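Local coordinates for protein putative dehydratase (Salmonella enterica subsp. enterica serovar Enteritidis, PDB 3TW9) that dehydrates D-gluconate to 2-dehydro-3-deoxy-D-gluconate with low activity in vitro, using one magnesium ion per subunit, as a homotetrameric member of the mandelate racemase/muconate lactonizing enzyme family, at residues E160-I165 against F232-N237; D222-S227 against F245-H250; V253-A258 against I282-M287; V277-I282 against G299-N304; T430-R433 against A439-P442. One frame throughout, in Å; residues are numbered along the deposited sequence.

Contact 1 (E160-I165 against F232-N237); sequences EVEDNI and FDHLRN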
# COMPACT_ATOMS: atom_id res chain seq x y z
N GLU C 160 -7.06 22.46 -36.39
CA GLU C 160 -6.81 21.01 -36.47
C GLU C 160 -7.00 20.36 -35.11
O GLU C 160 -7.56 19.27 -35.02
CB GLU C 160 -5.39 20.73 -36.93
CG GLU C 160 -5.22 20.43 -38.40
CD GLU C 160 -3.81 19.95 -38.71
OE1 GLU C 160 -3.14 20.58 -39.55
OE2 GLU C 160 -3.37 18.95 -38.09
N VAL C 161 -6.51 21.03 -34.07
CA VAL C 161 -6.65 20.58 -32.68
C VAL C 161 -8.13 20.57 -32.28
O VAL C 161 -8.62 19.56 -31.76
CB VAL C 161 -5.76 21.42 -31.72
CG1 VAL C 161 -6.10 21.16 -30.25
CG2 VAL C 161 -4.27 21.14 -31.99
N GLU C 162 -8.84 21.67 -32.56
CA GLU C 162 -10.27 21.79 -32.27
C GLU C 162 -11.13 20.74 -33.00
O GLU C 162 -12.08 20.21 -32.41
CB GLU C 162 -10.75 23.21 -32.59
CG GLU C 162 -12.15 23.55 -32.05
CD GLU C 162 -12.57 24.97 -32.38
OE1 GLU C 162 -11.69 25.83 -32.59
OE2 GLU C 162 -13.80 25.23 -32.43
N ASP C 163 -10.78 20.44 -34.25
CA ASP C 163 -11.44 19.38 -35.02
C ASP C 163 -11.11 18.00 -34.46
O ASP C 163 -11.97 17.12 -34.46
CB ASP C 163 -11.05 19.42 -36.51
CG ASP C 163 -11.58 20.66 -37.24
OD1 ASP C 163 -12.38 21.45 -36.66
OD2 ASP C 163 -11.19 20.86 -38.41
N ASN C 164 -9.86 17.80 -34.02
CA ASN C 164 -9.44 16.54 -33.41
C ASN C 164 -10.23 16.28 -32.11
O ASN C 164 -10.66 15.15 -31.89
CB ASN C 164 -7.92 16.48 -33.18
CG ASN C 164 -7.14 16.31 -34.47
OD1 ASN C 164 -7.71 16.03 -35.52
ND2 ASN C 164 -5.82 16.49 -34.39
N ILE C 165 -10.44 17.32 -31.31
CA ILE C 165 -11.23 17.26 -30.07
C ILE C 165 -12.66 16.87 -30.38
O ILE C 165 -13.20 15.97 -29.76
CB ILE C 165 -11.24 18.62 -29.26
CG1 ILE C 165 -9.84 19.00 -28.79
CG2 ILE C 165 -12.13 18.50 -28.02
CD1 ILE C 165 -9.75 20.42 -28.29
N PHE C 232 -7.37 28.06 -24.31
CA PHE C 232 -8.45 27.55 -23.47
C PHE C 232 -9.68 28.43 -23.39
O PHE C 232 -10.80 27.91 -23.29
CB PHE C 232 -7.92 27.13 -22.08
CG PHE C 232 -7.21 25.83 -22.14
CD1 PHE C 232 -7.94 24.64 -22.33
CD2 PHE C 232 -5.82 25.77 -22.09
CE1 PHE C 232 -7.29 23.40 -22.46
CE2 PHE C 232 -5.16 24.53 -22.22
CZ PHE C 232 -5.90 23.33 -22.40
N ASP C 233 -9.49 29.75 -23.48
CA ASP C 233 -10.62 30.67 -23.59
C ASP C 233 -11.44 30.30 -24.84
O ASP C 233 -12.67 30.08 -24.76
CB ASP C 233 -10.15 32.13 -23.64
CG ASP C 233 -11.32 33.10 -23.56
OD1 ASP C 233 -11.93 33.23 -22.48
OD2 ASP C 233 -11.63 33.72 -24.59
N HIS C 234 -10.75 30.17 -25.97
CA HIS C 234 -11.38 29.75 -27.23
C HIS C 234 -12.07 28.40 -27.17
O HIS C 234 -13.21 28.27 -27.58
CB HIS C 234 -10.38 29.73 -28.40
CG HIS C 234 -11.01 29.28 -29.69
ND1 HIS C 234 -11.79 30.11 -30.46
CD2 HIS C 234 -11.02 28.07 -30.30
CE1 HIS C 234 -12.23 29.44 -31.51
NE2 HIS C 234 -11.78 28.20 -31.44
N LEU C 235 -11.37 27.38 -26.67
CA LEU C 235 -11.94 26.05 -26.59
C LEU C 235 -13.13 26.01 -25.64
O LEU C 235 -14.11 25.36 -25.93
CB LEU C 235 -10.88 25.01 -26.16
CG LEU C 235 -9.75 24.72 -27.16
CD1 LEU C 235 -8.74 23.77 -26.56
CD2 LEU C 235 -10.28 24.20 -28.51
N ARG C 236 -13.06 26.71 -24.51
CA ARG C 236 -14.23 26.73 -23.63
C ARG C 236 -15.42 27.48 -24.26
O ARG C 236 -16.58 27.12 -24.04
CB ARG C 236 -13.91 27.29 -22.24
CG ARG C 236 -13.09 26.33 -21.39
CD ARG C 236 -13.83 25.01 -21.15
NE ARG C 236 -13.18 24.25 -20.07
CZ ARG C 236 -13.36 22.96 -19.82
NH1 ARG C 236 -14.16 22.22 -20.60
NH2 ARG C 236 -12.72 22.39 -18.80
N ASN C 237 -15.12 28.50 -25.06
CA ASN C 237 -16.19 29.27 -25.72
C ASN C 237 -16.93 28.43 -26.74
O ASN C 237 -18.15 28.53 -26.87
CB ASN C 237 -15.65 30.55 -26.36
CG ASN C 237 -15.42 31.67 -25.33
OD1 ASN C 237 -15.93 31.63 -24.21
ND2 ASN C 237 -14.63 32.67 -25.72
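E162 OE1 receives a hydrogen bond from NE2 of H234, 2.6 Å long, with an N-H...O angle of 147°. The acceptor lies in the plane of the imidazole, so the ring presents its edge, while the nitrogen reaches OE1 from above the carboxylate, 39° out of that plane. The carboxylate and ring planes are also steeply inclined to each other. E162 gets its carboxylate there with CG anti to the backbone N and the chain extended beyond it.

Alongside this bond the contact is apolar. CD2 of L235 lies 3.8 Å from I165 CD1 and 4.1 Å from E162 CG, so one methyl branch meets both an isoleucine tip and the aliphatic part of the glutamate. The helices that carry these groups, 158-171 and 221-239, are both part of the enolase-like barrel domain. At this point their axes approach to 11.7 Å at a crossing angle of -39°, a spacing that leaves the bridging to side chains. The other carboxylate oxygen, OE2, forms a salt bridge with R166. With that arginine on one oxygen and a histidine N-H on the other, the buried glutamate is probably kept ionised, and its charge would tend to favour a protonated H234.

Contact 2 (D222-S227 against F245-H250); sequences DAYAKS and FIHDVH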
# COMPACT_ATOMS: atom_id res chain seq x y z
N ASP C 222 8.16 31.66 -23.33
CA ASP C 222 7.38 32.83 -22.94
C ASP C 222 6.20 33.07 -23.89
O ASP C 222 5.08 33.34 -23.44
CB ASP C 222 8.26 34.05 -22.80
CG ASP C 222 9.23 33.93 -21.62
OD1 ASP C 222 8.82 34.20 -20.47
OD2 ASP C 222 10.40 33.57 -21.86
N ALA C 223 6.43 32.92 -25.19
CA ALA C 223 5.33 32.96 -26.17
C ALA C 223 4.30 31.88 -25.85
O ALA C 223 3.09 32.15 -25.84
CB ALA C 223 5.86 32.77 -27.61
N TYR C 224 4.79 30.69 -25.53
CA TYR C 224 3.94 29.54 -25.19
C TYR C 224 3.04 29.88 -24.01
O TYR C 224 1.81 29.69 -24.07
CB TYR C 224 4.81 28.30 -24.91
CG TYR C 224 4.14 27.28 -24.00
CD1 TYR C 224 3.09 26.47 -24.46
CD2 TYR C 224 4.54 27.16 -22.65
CE1 TYR C 224 2.46 25.56 -23.61
CE2 TYR C 224 3.91 26.26 -21.80
CZ TYR C 224 2.86 25.47 -22.28
OH TYR C 224 2.25 24.56 -21.43
N ALA C 225 3.65 30.37 -22.93
CA ALA C 225 2.94 30.54 -21.67
C ALA C 225 1.88 31.65 -21.77
O ALA C 225 0.83 31.57 -21.12
CB ALA C 225 3.91 30.86 -20.58
N LYS C 226 2.17 32.66 -22.58
CA LYS C 226 1.23 33.76 -22.79
C LYS C 226 0.09 33.36 -23.72
O LYS C 226 -0.96 34.01 -23.72
CB LYS C 226 1.96 35.00 -23.33
CG LYS C 226 2.93 35.65 -22.35
CD LYS C 226 3.56 36.91 -22.96
CE LYS C 226 4.60 37.52 -22.04
NZ LYS C 226 5.87 36.77 -22.14
N SER C 227 0.28 32.27 -24.47
CA SER C 227 -0.71 31.81 -25.44
C SER C 227 -1.67 30.73 -24.96
O SER C 227 -2.77 30.59 -25.51
CB SER C 227 -0.02 31.35 -26.72
OG SER C 227 0.78 32.42 -27.21
N PHE C 245 -10.69 18.72 -19.88
CA PHE C 245 -9.46 19.13 -20.56
C PHE C 245 -8.24 18.88 -19.70
O PHE C 245 -8.24 19.16 -18.50
CB PHE C 245 -9.47 20.63 -20.85
CG PHE C 245 -10.41 21.06 -21.94
CD1 PHE C 245 -10.86 20.15 -22.90
CD2 PHE C 245 -10.79 22.40 -22.04
CE1 PHE C 245 -11.71 20.57 -23.92
CE2 PHE C 245 -11.65 22.82 -23.06
CZ PHE C 245 -12.10 21.89 -24.01
N ILE C 246 -7.22 18.30 -20.33
CA ILE C 246 -5.88 18.17 -19.75
C ILE C 246 -4.89 18.99 -20.57
O ILE C 246 -4.96 19.03 -21.79
CB ILE C 246 -5.48 16.68 -19.68
CG1 ILE C 246 -6.20 16.05 -18.49
CG2 ILE C 246 -3.93 16.47 -19.63
CD1 ILE C 246 -6.30 14.64 -18.57
N HIS C 247 -3.97 19.67 -19.89
CA HIS C 247 -2.91 20.36 -20.58
C HIS C 247 -1.59 19.96 -19.96
O HIS C 247 -1.44 20.01 -18.74
CB HIS C 247 -3.07 21.89 -20.54
CG HIS C 247 -1.99 22.60 -21.30
ND1 HIS C 247 -1.92 22.58 -22.67
CD2 HIS C 247 -0.88 23.26 -20.88
CE1 HIS C 247 -0.86 23.25 -23.08
NE2 HIS C 247 -0.20 23.67 -22.00
N ASP C 248 -0.63 19.63 -20.81
CA ASP C 248 0.71 19.22 -20.37
C ASP C 248 1.72 20.35 -20.59
O ASP C 248 2.07 20.70 -21.72
CB ASP C 248 1.10 17.95 -21.17
CG ASP C 248 2.31 17.23 -20.61
OD1 ASP C 248 2.87 17.69 -19.59
OD2 ASP C 248 2.70 16.18 -21.18
N VAL C 249 2.21 20.92 -19.49
CA VAL C 249 3.32 21.89 -19.54
C VAL C 249 4.65 21.22 -19.95
O VAL C 249 5.50 21.85 -20.58
CB VAL C 249 3.47 22.59 -18.17
CG1 VAL C 249 4.60 23.61 -18.18
CG2 VAL C 249 2.16 23.27 -17.80
N HIS C 250 4.83 19.96 -19.54
CA HIS C 250 5.96 19.10 -19.93
C HIS C 250 7.27 19.77 -19.63
O HIS C 250 8.15 19.81 -20.48
CB HIS C 250 5.87 18.75 -21.43
CG HIS C 250 6.44 17.41 -21.79
ND1 HIS C 250 7.78 17.21 -22.05
CD2 HIS C 250 5.85 16.20 -21.92
CE1 HIS C 250 7.99 15.94 -22.33
NE2 HIS C 250 6.83 15.30 -22.26
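Y224 OH and H247 NE2 lie 2.7 Å apart in a hydrogen bond. The side chains come from opposite directions and meet rim to rim: the ring centroids are 5.8 Å apart and the planes differ by 20°, so neither ring covers the other's face. CE1 of Y224 also lies in the plane of the imidazole, 3.6 Å from NE2. H247 extends toward the helix with CG anti to its backbone N (chi1 -178°), and its other nitrogen, ND1, is bonded to the carbonyl of C178, which fixes the ring at both ends. The phenol oxygen is further packed against V249, 3.4 Å from its CA and 3.9 Å from CG2.

This is a helix lying on the outside of a parallel beta barrel, the (beta/alpha)7-beta type of the enolase superfamily: helix 221-239 precedes strand 244-248, and H247 points from that strand to the helical layer. D248, next along, directs its CB away from the helix and is a magnesium ligand.

Beyond the strand end the packing gives way to the pocket side. H250, assigned as proton donor/acceptor by similarity, turns its ring away from the helix and is partly exposed; H250 CB stays 6.8 Å from Y224 OH. Its backbone N makes a weak bond of 3.0 Å to D248 OD1, its ND1 is bonded to the C-terminal carboxylate of P442, and NE2 is hydrogen-bonded to a glycerol that probably came from the crystallisation liquor.

Contact 3 (V253-A258 against I282-M287); sequences VTPVTA and IDWLKM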
# COMPACT_ATOMS: atom_id res chain seq x y z
N VAL C 253 8.73 25.47 -19.03
CA VAL C 253 8.83 26.88 -18.60
C VAL C 253 9.48 26.98 -17.23
O VAL C 253 9.62 25.97 -16.55
CB VAL C 253 7.46 27.61 -18.56
CG1 VAL C 253 6.81 27.67 -19.96
CG2 VAL C 253 6.50 26.98 -17.54
N THR C 254 9.89 28.19 -16.83
CA THR C 254 10.49 28.38 -15.49
C THR C 254 9.39 28.18 -14.47
O THR C 254 8.19 28.34 -14.78
CB THR C 254 11.10 29.78 -15.25
OG1 THR C 254 10.06 30.78 -15.33
CG2 THR C 254 12.26 30.06 -16.19
N PRO C 255 9.79 27.83 -13.25
CA PRO C 255 8.75 27.54 -12.27
C PRO C 255 7.74 28.66 -12.03
O PRO C 255 6.54 28.37 -12.01
CB PRO C 255 9.54 27.22 -11.02
CG PRO C 255 10.80 26.59 -11.55
CD PRO C 255 11.13 27.44 -12.77
N VAL C 256 8.18 29.91 -11.87
CA VAL C 256 7.21 30.97 -11.58
C VAL C 256 6.29 31.21 -12.80
O VAL C 256 5.12 31.55 -12.63
CB VAL C 256 7.89 32.27 -11.07
CG1 VAL C 256 8.62 33.00 -12.18
CG2 VAL C 256 6.84 33.20 -10.41
N THR C 257 6.81 30.99 -14.00
CA THR C 257 5.97 30.99 -15.21
C THR C 257 4.85 29.94 -15.10
O THR C 257 3.68 30.23 -15.40
CB THR C 257 6.80 30.80 -16.46
OG1 THR C 257 7.79 31.85 -16.52
CG2 THR C 257 5.93 30.85 -17.72
N ALA C 258 5.20 28.73 -14.67
CA ALA C 258 4.22 27.65 -14.49
C ALA C 258 3.20 27.96 -13.40
O ALA C 258 2.00 27.63 -13.54
CB ALA C 258 4.90 26.35 -14.22
N ILE C 282 11.11 20.05 -8.11
CA ILE C 282 9.90 19.75 -7.30
C ILE C 282 9.83 20.62 -6.07
O ILE C 282 8.75 20.75 -5.53
CB ILE C 282 9.75 18.27 -6.87
CG1 ILE C 282 10.95 17.83 -6.03
CG2 ILE C 282 9.48 17.37 -8.08
CD1 ILE C 282 10.77 16.50 -5.38
N ASP C 283 10.95 21.26 -5.70
CA ASP C 283 10.99 22.17 -4.55
C ASP C 283 10.27 23.51 -4.80
O ASP C 283 10.23 24.36 -3.91
CB ASP C 283 12.41 22.33 -3.98
CG ASP C 283 13.43 22.85 -5.00
OD1 ASP C 283 13.09 23.14 -6.19
OD2 ASP C 283 14.61 22.97 -4.60
N TRP C 284 9.66 23.67 -5.99
CA TRP C 284 8.90 24.85 -6.32
C TRP C 284 7.40 24.65 -6.12
O TRP C 284 6.67 25.63 -6.11
CB TRP C 284 9.18 25.29 -7.78
CG TRP C 284 10.45 26.05 -7.94
CD1 TRP C 284 11.70 25.53 -8.20
CD2 TRP C 284 10.61 27.48 -7.86
NE1 TRP C 284 12.62 26.56 -8.28
CE2 TRP C 284 11.97 27.76 -8.09
CE3 TRP C 284 9.72 28.56 -7.63
CZ2 TRP C 284 12.48 29.08 -8.12
CZ3 TRP C 284 10.21 29.86 -7.64
CH2 TRP C 284 11.59 30.12 -7.88
N LEU C 285 6.97 23.40 -5.97
CA LEU C 285 5.55 23.09 -5.87
C LEU C 285 4.90 23.62 -4.59
O LEU C 285 3.72 23.92 -4.61
CB LEU C 285 5.26 21.60 -6.09
CG LEU C 285 5.48 21.18 -7.57
CD1 LEU C 285 5.51 19.65 -7.73
CD2 LEU C 285 4.34 21.81 -8.37
N LYS C 286 5.68 23.79 -3.51
CA LYS C 286 5.12 24.39 -2.28
C LYS C 286 4.57 25.79 -2.57
O LYS C 286 3.42 26.11 -2.22
CB LYS C 286 6.18 24.40 -1.16
CG LYS C 286 5.75 25.13 0.12
CD LYS C 286 6.90 25.16 1.13
CE LYS C 286 6.61 26.03 2.32
NZ LYS C 286 5.88 25.24 3.34
N MET C 287 5.36 26.61 -3.27
CA MET C 287 4.92 27.95 -3.64
C MET C 287 3.70 27.87 -4.56
O MET C 287 2.73 28.60 -4.37
CB MET C 287 6.04 28.72 -4.34
CG MET C 287 5.61 30.07 -4.81
SD MET C 287 6.90 30.93 -5.73
CE MET C 287 6.03 32.43 -6.21
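P255 sets its ring over one face of the W284 indole, and the proline can be followed atom by atom. CB comes down first, 3.3 Å from W284 CD2 and 3.4 Å from CG, offset toward the rim of the ring system; it also lies 3.6 Å from CE3, on the benzene side. CG, the next atom, moves over the pyrrole part: it sits 3.5 Å from the centroid of the five-membered ring and only 6° off the ring normal, the geometry of a CH-pi contact. Its nearest indole atom is CD1, at 3.6 Å. W284 CG stands anti to its own carbonyl carbon (chi1 -80°), and chi2 of 89° turns the indole face to the proline.

Proline here is the first residue of helix 255-265, with T254 in the N-cap position; a proline suits this first turn, where its lack of an N-H costs no helical bond. W284 lies in the 3-10 turn leading into helix 285-291. Thus the contact joins the N-terminal ends of two consecutive helices of the barrel's outer layer, at the surface and away from the annotated sites.

One helical turn further along the second segment, M287 reaches back with its side chain fully extended, and its CE stops 4.3 Å from CG2 of the exposed V256. That aliphatic touch is more distant than the proline-indole CH-pi contact.

Contact 4 (V277-I282 against G299-N304); sequences VAPENI and GELFVN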
# COMPACT_ATOMS: atom_id res chain seq x y z
N VAL C 277 6.53 21.52 -13.40
CA VAL C 277 7.97 21.63 -13.13
C VAL C 277 8.67 20.35 -13.53
O VAL C 277 8.05 19.28 -13.59
CB VAL C 277 8.30 22.00 -11.64
CG1 VAL C 277 7.70 23.33 -11.29
CG2 VAL C 277 7.81 20.91 -10.63
N ALA C 278 9.97 20.47 -13.79
CA ALA C 278 10.88 19.33 -13.91
C ALA C 278 11.03 18.61 -12.55
O ALA C 278 10.86 19.24 -11.49
CB ALA C 278 12.24 19.85 -14.37
N PRO C 279 11.39 17.31 -12.56
CA PRO C 279 11.65 16.60 -11.31
C PRO C 279 12.73 17.29 -10.47
O PRO C 279 12.63 17.32 -9.23
CB PRO C 279 12.20 15.26 -11.76
CG PRO C 279 11.72 15.08 -13.12
CD PRO C 279 11.56 16.42 -13.73
N GLU C 280 13.71 17.89 -11.14
CA GLU C 280 14.78 18.61 -10.43
C GLU C 280 14.31 19.89 -9.72
O GLU C 280 15.03 20.45 -8.86
CB GLU C 280 15.90 18.96 -11.41
CG GLU C 280 16.61 17.74 -11.93
CD GLU C 280 16.01 17.17 -13.21
OE1 GLU C 280 14.89 17.56 -13.63
OE2 GLU C 280 16.66 16.28 -13.79
N ASN C 281 13.10 20.31 -10.04
CA ASN C 281 12.51 21.52 -9.48
C ASN C 281 11.27 21.27 -8.64
O ASN C 281 10.47 22.19 -8.45
CB ASN C 281 12.17 22.54 -10.59
CG ASN C 281 13.42 23.23 -11.15
OD1 ASN C 281 14.40 23.44 -10.40
ND2 ASN C 281 13.41 23.59 -12.44
N ILE C 282 11.11 20.05 -8.11
CA ILE C 282 9.90 19.75 -7.30
C ILE C 282 9.83 20.62 -6.07
O ILE C 282 8.75 20.75 -5.53
CB ILE C 282 9.75 18.27 -6.87
CG1 ILE C 282 10.95 17.83 -6.03
CG2 ILE C 282 9.48 17.37 -8.08
CD1 ILE C 282 10.77 16.50 -5.38
N GLY C 299 4.86 13.58 -12.71
CA GLY C 299 5.62 12.40 -12.37
C GLY C 299 5.97 11.36 -13.41
O GLY C 299 6.59 10.34 -13.06
N GLU C 300 5.64 11.57 -14.68
CA GLU C 300 6.04 10.55 -15.66
C GLU C 300 7.58 10.36 -15.71
O GLU C 300 8.04 9.28 -16.05
CB GLU C 300 5.47 10.86 -17.04
CG GLU C 300 6.03 12.10 -17.65
CD GLU C 300 5.39 12.46 -18.98
OE1 GLU C 300 4.14 12.38 -19.13
OE2 GLU C 300 6.15 12.85 -19.88
N LEU C 301 8.33 11.38 -15.32
CA LEU C 301 9.79 11.30 -15.25
C LEU C 301 10.35 10.68 -13.97
O LEU C 301 11.55 10.43 -13.88
CB LEU C 301 10.38 12.68 -15.43
CG LEU C 301 10.53 13.11 -16.89
CD1 LEU C 301 10.78 14.60 -16.99
CD2 LEU C 301 11.64 12.28 -17.59
N PHE C 302 9.50 10.42 -12.98
CA PHE C 302 10.01 9.94 -11.68
C PHE C 302 10.61 8.54 -11.66
O PHE C 302 10.09 7.60 -12.25
CB PHE C 302 8.94 10.01 -10.58
CG PHE C 302 8.46 11.41 -10.22
CD1 PHE C 302 9.13 12.54 -10.66
CD2 PHE C 302 7.34 11.58 -9.40
CE1 PHE C 302 8.69 13.84 -10.30
CE2 PHE C 302 6.88 12.87 -9.04
CZ PHE C 302 7.58 14.01 -9.49
N VAL C 303 11.73 8.42 -10.94
CA VAL C 303 12.47 7.16 -10.77
C VAL C 303 12.95 6.97 -9.33
O VAL C 303 13.65 6.00 -9.03
CB VAL C 303 13.74 7.14 -11.69
CG1 VAL C 303 13.34 7.02 -13.18
CG2 VAL C 303 14.57 8.40 -11.49
N ASN C 304 12.56 7.89 -8.43
CA ASN C 304 13.11 7.91 -7.07
C ASN C 304 12.02 8.21 -6.04
O ASN C 304 11.20 9.10 -6.26
CB ASN C 304 14.22 9.00 -7.01
CG ASN C 304 15.16 8.85 -5.84
OD1 ASN C 304 14.76 8.91 -4.67
ND2 ASN C 304 16.45 8.62 -6.15
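P279 is the bump of this contact, its pyrrolidine ring set into the angle between L301 and F302. CG of the proline abuts L301 CB at 3.6 Å, and CD lies 3.8 Å from L301 CD1, so the leucine runs across the proline ring at roughly a right angle. On the other flank, P279 CB approaches F302 CE1 at 4.1 Å, close to the plane of the phenyl ring and hence at its edge. The tip of that ring then meets I282, whose CG2 branch is 4.1 Å from CZ. F302 reaches both partners because CG stands anti to its own carbonyl carbon (chi1 -65°), projecting the ring toward 277-282.

Within 299-304, G299 CA covers one face of the F302 ring, 3.4 Å above its centre. The type I turn from G299 to F302, closed by a 2.9 Å bond from F302 N to G299 O, folds the glycine back onto the ring. The same turn carries E300, a magnesium ligand.

No hydrogen bond crosses between the segments; the touches between them are apolar. Both are loops at the C-terminal ends of neighbouring barrel strands, 272-274 and 296-298, and F302 also packs on helix 305-313 through E307, W308 and L311.

Contact 5 (T430-R433 against A439-P442); sequences TMAR and ASRP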
# COMPACT_ATOMS: atom_id res chain seq x y z
N THR C 430 14.33 15.59 -28.11
CA THR C 430 14.94 15.81 -26.80
C THR C 430 16.05 16.86 -26.81
O THR C 430 16.55 17.22 -25.74
CB THR C 430 15.46 14.52 -26.19
OG1 THR C 430 16.29 13.87 -27.15
CG2 THR C 430 14.27 13.59 -25.77
N MET C 431 16.43 17.34 -28.00
CA MET C 431 17.42 18.41 -28.14
C MET C 431 16.61 19.68 -28.28
O MET C 431 16.46 20.22 -29.38
CB MET C 431 18.35 18.20 -29.36
CG MET C 431 19.41 19.34 -29.59
SD MET C 431 20.59 19.48 -28.23
CE MET C 431 21.52 18.04 -28.64
N ALA C 432 16.05 20.12 -27.15
CA ALA C 432 15.18 21.28 -27.11
C ALA C 432 16.03 22.48 -26.77
O ALA C 432 16.91 22.39 -25.91
CB ALA C 432 14.11 21.08 -26.06
N ARG C 433 15.83 23.58 -27.48
CA ARG C 433 16.58 24.82 -27.20
C ARG C 433 15.65 26.03 -27.13
O ARG C 433 14.70 26.14 -27.89
CB ARG C 433 17.72 25.03 -28.21
CG ARG C 433 18.84 24.00 -28.10
CD ARG C 433 20.05 24.33 -28.99
NE ARG C 433 21.06 23.26 -28.99
CZ ARG C 433 22.00 23.10 -28.06
NH1 ARG C 433 22.10 23.93 -27.02
NH2 ARG C 433 22.85 22.09 -28.16
N ALA C 439 20.27 24.90 -24.14
CA ALA C 439 19.77 23.52 -24.06
C ALA C 439 18.79 23.43 -22.91
O ALA C 439 19.12 23.71 -21.75
CB ALA C 439 20.91 22.54 -23.84
N SER C 440 17.58 22.98 -23.22
CA SER C 440 16.49 23.01 -22.24
C SER C 440 15.93 21.62 -21.93
O SER C 440 16.09 20.68 -22.71
CB SER C 440 15.38 23.95 -22.69
OG SER C 440 14.68 23.44 -23.82
N ARG C 441 15.27 21.52 -20.78
CA ARG C 441 14.66 20.25 -20.39
C ARG C 441 13.41 20.07 -21.25
O ARG C 441 12.57 20.96 -21.32
CB ARG C 441 14.36 20.26 -18.90
CG ARG C 441 15.60 20.15 -18.02
CD ARG C 441 15.25 20.34 -16.54
NE ARG C 441 16.40 20.15 -15.66
CZ ARG C 441 16.68 20.83 -14.55
NH1 ARG C 441 15.90 21.84 -14.13
NH2 ARG C 441 17.77 20.52 -13.84
N PRO C 442 13.34 18.95 -21.99
CA PRO C 442 12.31 18.77 -23.03
C PRO C 442 10.95 18.27 -22.51
O PRO C 442 10.88 17.60 -21.47
CB PRO C 442 12.95 17.71 -23.93
CG PRO C 442 13.70 16.85 -22.95
CD PRO C 442 14.33 17.87 -22.00
OXT PRO C 442 9.89 18.52 -23.12
O HOH W 1 17.65 19.72 -24.58
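R433 and A439 form an antiparallel non-hydrogen-bonded pair, their CA atoms 4.7 Å apart, and beside it S440 N donates to A432 O over 2.8 Å at an angle of 165°. The end-to-end directions of the segments are 133° apart, so the pairing is skewed from antiparallel.

On one face A432 CB lies 4.2 Å from P442 CB; S440 OG, in the one conformer considered, lies 3.3 Å from A432 CB, a doubtful contact. The proline continues onto T430, its CB 4.0 Å from T430 CA. On the other face R433 sends an extended chain past A439, bringing NH1 3.7 Å from A439 CB. That NH1 is bonded to the carbonyl of G437 in the connecting turn, while NE is bonded to P215 O, so NH1 and NE each have a backbone carbonyl partner. A water bridges the segments, accepting from A432 N and lying 2.6 Å from S440 O.

The arrangement is a short beta hairpin at the C terminus, whose strand 432-433 also pairs in parallel with 217-218. It places the terminal carboxylate of P442 on H250, the proton donor/acceptor assigned by similarity, at the margin of the active site.

In the fold
From the N terminus, contact 1 opens on helix 158-171 and closes on helix 221-239, a loop of 66 intervening residues. Contact 2 crosses it: it starts earlier on helix 221-239 and ends on strand 244-248, where F245 packs on F232, L235 and R236. Contact 3 follows in series, touching contact 2 through A225 and T257, and joins helix 255-265 to helix 285-291. Contact 4 crosses contact 3, shares I282 with it, and links the loops after strands 272-274 and 296-298. Contact 5 closes the terminal hairpin, which returns to the barrel: R441 packs on 277-282, and P442 reaches H250 of contact 2.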